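Local atomic coordinates of gluconate kinase (Lactobacillus acidophilus, PDB entry 3LL3), a protein that probably phosphorylates a sugar substrate such as gluconate or xylulose at the expense of ATP. Residues F320-L334 and M362-E374. Residues are numbered along the deposited sequence; the frame is centred on the assembly and turned at random.
Sequences FLDVAQTAPAGSRNL and MHQKPEMARAVIE
Phe320 lays one ring face against Ala369 CB, 4.2 Å from the ring centroid in a CH-pi contact, while Ile373 CD1 lies in plane at the ring edge. Its CG, anti to the backbone N (chi1 -172°), swings the ring towards helix 365-388. Leu321, which also touches the bound ATP, meets the same methyl through CD2. Val323 CG1 packs on Pro366 CG, and Ala324 CB sits 3.6 Å from Ile373 CD1. Where Ala324 faces Ala369, the axes of segments 320-325 and 365-374 pass 7.7 Å apart, crossing at -108°. This crossing, in the actin-like C-terminal domain of the FGGY kinases, lies between the ATP pocket and the subunit interface, where Trp305 NE1 of the second subunit hydrogen-bonds to His363 O. The type II turn from Pro328 to Ser331 lies over the Arg370 guanidinium: the backbone of Pro328 and Ala329 covers one face, and Ala327 O is 3.1 Å from Arg370 NE. Glu374 OE2 forms a salt bridge with Arg370 NH1, near the guanidinium plane, and accepts Gly330 N on its syn side in a nearly straight 2.8 Å hydrogen bond; Tyr471 is a further partner. Ser331 OG reaches Glu374 OE1 from above the carboxylate plane, and a water joins OE1 to Leu334 O. Extended from CG to NE, Arg332 runs between Pro328 CG and Met362 CE on opposite guanidinium faces and forms a salt bridge from NE to Glu367 OE2 (3.1 Å). His363 NE2 donates a hydrogen bond to Arg332 O (3.0 Å) from well above the carbonyl plane. Leu334 CD2 packs against Ala371 CB (3.7 Å) and Met368 CG.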
# COMPACT_ATOMS: atom_id res chain seq x y z
N PHE A 320 5.84 -11.49 -16.31
CA PHE A 320 5.79 -10.45 -15.29
C PHE A 320 6.82 -9.37 -15.60
O PHE A 320 6.50 -8.19 -15.59
CB PHE A 320 6.08 -11.07 -13.92
CG PHE A 320 5.88 -10.14 -12.76
CD1 PHE A 320 6.80 -9.16 -12.47
CD2 PHE A 320 4.78 -10.27 -11.94
CE1 PHE A 320 6.63 -8.32 -11.38
CE2 PHE A 320 4.60 -9.41 -10.85
CZ PHE A 320 5.53 -8.44 -10.58
N LEU A 321 8.06 -9.79 -15.84
CA LEU A 321 9.13 -8.86 -16.17
C LEU A 321 8.76 -8.04 -17.41
O LEU A 321 8.98 -6.83 -17.45
CB LEU A 321 10.41 -9.64 -16.43
CG LEU A 321 10.96 -10.35 -15.20
CD1 LEU A 321 12.15 -11.20 -15.57
CD2 LEU A 321 11.32 -9.33 -14.13
N ASP A 322 8.22 -8.71 -18.42
CA ASP A 322 7.81 -8.01 -19.64
C ASP A 322 6.82 -6.90 -19.31
O ASP A 322 6.97 -5.76 -19.75
CB ASP A 322 7.21 -8.99 -20.67
CG ASP A 322 8.25 -9.89 -21.32
OD1 ASP A 322 9.46 -9.54 -21.29
OD2 ASP A 322 7.85 -10.94 -21.87
N VAL A 323 5.81 -7.22 -18.51
CA VAL A 323 4.80 -6.21 -18.17
C VAL A 323 5.40 -5.08 -17.35
O VAL A 323 5.14 -3.89 -17.62
CB VAL A 323 3.62 -6.82 -17.43
CG1 VAL A 323 2.63 -5.74 -17.04
CG2 VAL A 323 2.95 -7.89 -18.29
N ALA A 324 6.19 -5.44 -16.34
CA ALA A 324 6.83 -4.44 -15.48
C ALA A 324 7.64 -3.44 -16.29
O ALA A 324 7.63 -2.24 -16.01
CB ALA A 324 7.72 -5.13 -14.44
N GLN A 325 8.33 -3.94 -17.30
CA GLN A 325 9.16 -3.07 -18.14
C GLN A 325 8.38 -2.03 -18.94
O GLN A 325 8.96 -1.03 -19.36
CB GLN A 325 10.07 -3.89 -19.05
CG GLN A 325 11.11 -4.69 -18.28
CD GLN A 325 11.97 -5.55 -19.17
OE1 GLN A 325 11.90 -6.79 -19.12
NE2 GLN A 325 12.80 -4.91 -19.99
N THR A 326 7.07 -2.23 -19.14
CA THR A 326 6.29 -1.20 -19.83
C THR A 326 5.95 0.00 -18.95
O THR A 326 5.39 0.98 -19.44
CB THR A 326 5.01 -1.76 -20.48
OG1 THR A 326 4.11 -2.22 -19.47
CG2 THR A 326 5.32 -2.89 -21.43
N ALA A 327 6.28 -0.04 -17.66
CA ALA A 327 6.11 1.14 -16.82
C ALA A 327 7.40 1.93 -16.80
O ALA A 327 8.47 1.36 -16.98
CB ALA A 327 5.69 0.74 -15.40
N PRO A 328 7.34 3.25 -16.57
CA PRO A 328 8.60 3.99 -16.53
C PRO A 328 9.38 3.68 -15.26
O PRO A 328 8.79 3.29 -14.25
CB PRO A 328 8.15 5.46 -16.52
CG PRO A 328 6.78 5.42 -15.88
CD PRO A 328 6.17 4.11 -16.32
N ALA A 329 10.70 3.84 -15.32
CA ALA A 329 11.55 3.74 -14.16
C ALA A 329 10.99 4.62 -13.05
O ALA A 329 10.76 5.82 -13.25
CB ALA A 329 12.97 4.19 -14.52
N GLY A 330 10.77 4.03 -11.88
CA GLY A 330 10.27 4.76 -10.73
C GLY A 330 8.79 4.52 -10.53
O GLY A 330 8.21 4.96 -9.54
N SER A 331 8.17 3.83 -11.49
CA SER A 331 6.75 3.45 -11.42
C SER A 331 5.81 4.63 -11.12
O SER A 331 4.81 4.47 -10.40
CB SER A 331 6.54 2.33 -10.40
OG SER A 331 7.37 1.20 -10.64
N ARG A 332 6.14 5.80 -11.65
CA ARG A 332 5.37 7.01 -11.38
C ARG A 332 5.25 7.27 -9.88
O ARG A 332 4.20 7.70 -9.38
CB ARG A 332 3.99 6.93 -12.01
CG ARG A 332 4.02 6.60 -13.50
CD ARG A 332 2.63 6.73 -14.11
NE ARG A 332 2.59 6.13 -15.44
CZ ARG A 332 2.87 6.80 -16.55
NH1 ARG A 332 3.18 8.09 -16.49
NH2 ARG A 332 2.82 6.18 -17.72
N ASN A 333 6.34 7.01 -9.16
CA ASN A 333 6.42 7.32 -7.75
C ASN A 333 5.60 6.39 -6.88
O ASN A 333 5.32 6.71 -5.72
CB ASN A 333 6.00 8.77 -7.49
CG ASN A 333 7.13 9.74 -7.74
OD1 ASN A 333 8.29 9.35 -7.95
ND2 ASN A 333 6.79 11.03 -7.71
N LEU A 334 5.22 5.23 -7.40
CA LEU A 334 4.55 4.26 -6.55
C LEU A 334 5.60 3.56 -5.67
O LEU A 334 6.59 3.06 -6.18
CB LEU A 334 3.76 3.27 -7.39
CG LEU A 334 3.05 2.16 -6.61
CD1 LEU A 334 2.05 2.76 -5.61
CD2 LEU A 334 2.39 1.19 -7.56
N MSE A 362 -3.48 6.78 -12.45
CA MSE A 362 -2.36 6.61 -13.39
C MSE A 362 -1.61 5.29 -13.19
O MSE A 362 -0.91 4.82 -14.08
CB MSE A 362 -1.34 7.75 -13.27
CG MSE A 362 -1.88 9.12 -13.63
SE MSE A 362 -2.41 9.15 -15.51
CE MSE A 362 -0.63 9.02 -16.33
N HIS A 363 -1.73 4.70 -12.00
CA HIS A 363 -1.03 3.45 -11.71
C HIS A 363 -1.85 2.24 -12.13
O HIS A 363 -2.79 1.85 -11.45
CB HIS A 363 -0.66 3.35 -10.24
CG HIS A 363 0.25 4.45 -9.79
ND1 HIS A 363 -0.21 5.57 -9.15
CD2 HIS A 363 1.59 4.60 -9.92
CE1 HIS A 363 0.81 6.38 -8.90
NE2 HIS A 363 1.91 5.81 -9.35
N GLN A 364 -1.45 1.65 -13.26
CA GLN A 364 -2.12 0.46 -13.77
C GLN A 364 -1.27 -0.77 -13.44
O GLN A 364 -0.32 -0.66 -12.68
CB GLN A 364 -2.37 0.62 -15.27
CG GLN A 364 -3.31 1.78 -15.59
CD GLN A 364 -3.32 2.13 -17.06
OE1 GLN A 364 -3.66 1.30 -17.90
NE2 GLN A 364 -2.95 3.37 -17.38
N LYS A 365 -1.59 -1.93 -14.01
CA LYS A 365 -0.84 -3.14 -13.69
C LYS A 365 0.68 -2.99 -13.85
O LYS A 365 1.44 -3.44 -13.00
CB LYS A 365 -1.34 -4.35 -14.47
CG LYS A 365 -0.76 -5.69 -13.97
CD LYS A 365 -1.67 -6.34 -12.94
CE LYS A 365 -2.92 -6.88 -13.66
NZ LYS A 365 -3.83 -7.62 -12.75
N PRO A 366 1.14 -2.39 -14.95
CA PRO A 366 2.60 -2.31 -15.10
C PRO A 366 3.27 -1.54 -13.97
O PRO A 366 4.33 -1.95 -13.53
CB PRO A 366 2.76 -1.59 -16.44
CG PRO A 366 1.57 -2.06 -17.22
CD PRO A 366 0.45 -2.04 -16.21
N GLU A 367 2.67 -0.43 -13.54
CA GLU A 367 3.21 0.34 -12.42
C GLU A 367 3.28 -0.48 -11.13
O GLU A 367 4.23 -0.35 -10.37
CB GLU A 367 2.36 1.60 -12.18
CG GLU A 367 2.62 2.76 -13.15
CD GLU A 367 2.15 2.48 -14.57
OE1 GLU A 367 1.18 1.71 -14.77
OE2 GLU A 367 2.75 3.05 -15.49
N MSE A 368 2.27 -1.30 -10.86
CA MSE A 368 2.30 -2.12 -9.65
C MSE A 368 3.33 -3.21 -9.75
O MSE A 368 4.04 -3.46 -8.79
CB MSE A 368 0.94 -2.69 -9.29
CG MSE A 368 -0.07 -1.55 -9.03
SE MSE A 368 -1.77 -2.21 -8.40
CE MSE A 368 -1.29 -2.68 -6.54
N ALA A 369 3.41 -3.85 -10.92
CA ALA A 369 4.38 -4.91 -11.17
C ALA A 369 5.78 -4.37 -10.98
O ALA A 369 6.60 -4.98 -10.29
CB ALA A 369 4.23 -5.48 -12.59
N ARG A 370 6.06 -3.22 -11.59
CA ARG A 370 7.40 -2.67 -11.52
C ARG A 370 7.74 -2.17 -10.12
O ARG A 370 8.87 -2.30 -9.68
CB ARG A 370 7.63 -1.56 -12.55
CG ARG A 370 9.11 -1.25 -12.64
CD ARG A 370 9.44 0.10 -13.19
NE ARG A 370 9.79 0.00 -14.58
CZ ARG A 370 11.01 0.19 -15.08
NH1 ARG A 370 12.04 0.52 -14.32
NH2 ARG A 370 11.17 0.06 -16.37
N ALA A 371 6.76 -1.60 -9.43
CA ALA A 371 6.98 -1.12 -8.07
C ALA A 371 7.41 -2.27 -7.17
O ALA A 371 8.21 -2.06 -6.27
CB ALA A 371 5.71 -0.45 -7.49
N VAL A 372 6.87 -3.46 -7.40
CA VAL A 372 7.25 -4.62 -6.60
C VAL A 372 8.74 -4.90 -6.80
O VAL A 372 9.50 -5.04 -5.83
CB VAL A 372 6.44 -5.88 -6.97
CG1 VAL A 372 7.09 -7.13 -6.36
CG2 VAL A 372 4.96 -5.74 -6.53
N ILE A 373 9.17 -4.95 -8.06
CA ILE A 373 10.56 -5.25 -8.37
C ILE A 373 11.47 -4.17 -7.82
O ILE A 373 12.51 -4.46 -7.22
CB ILE A 373 10.80 -5.40 -9.89
CG1 ILE A 373 10.09 -6.65 -10.40
CG2 ILE A 373 12.30 -5.54 -10.17
CD1 ILE A 373 9.84 -6.66 -11.90
N GLU A 374 11.09 -2.91 -8.02
CA GLU A 374 11.86 -1.80 -7.48
C GLU A 374 11.92 -1.79 -5.95
O GLU A 374 12.97 -1.46 -5.38
CB GLU A 374 11.33 -0.47 -8.00
CG GLU A 374 11.63 -0.23 -9.48
CD GLU A 374 10.91 0.97 -10.06
OE1 GLU A 374 10.04 1.57 -9.37
OE2 GLU A 374 11.21 1.32 -11.24
O HOH W 1 9.05 2.23 -6.80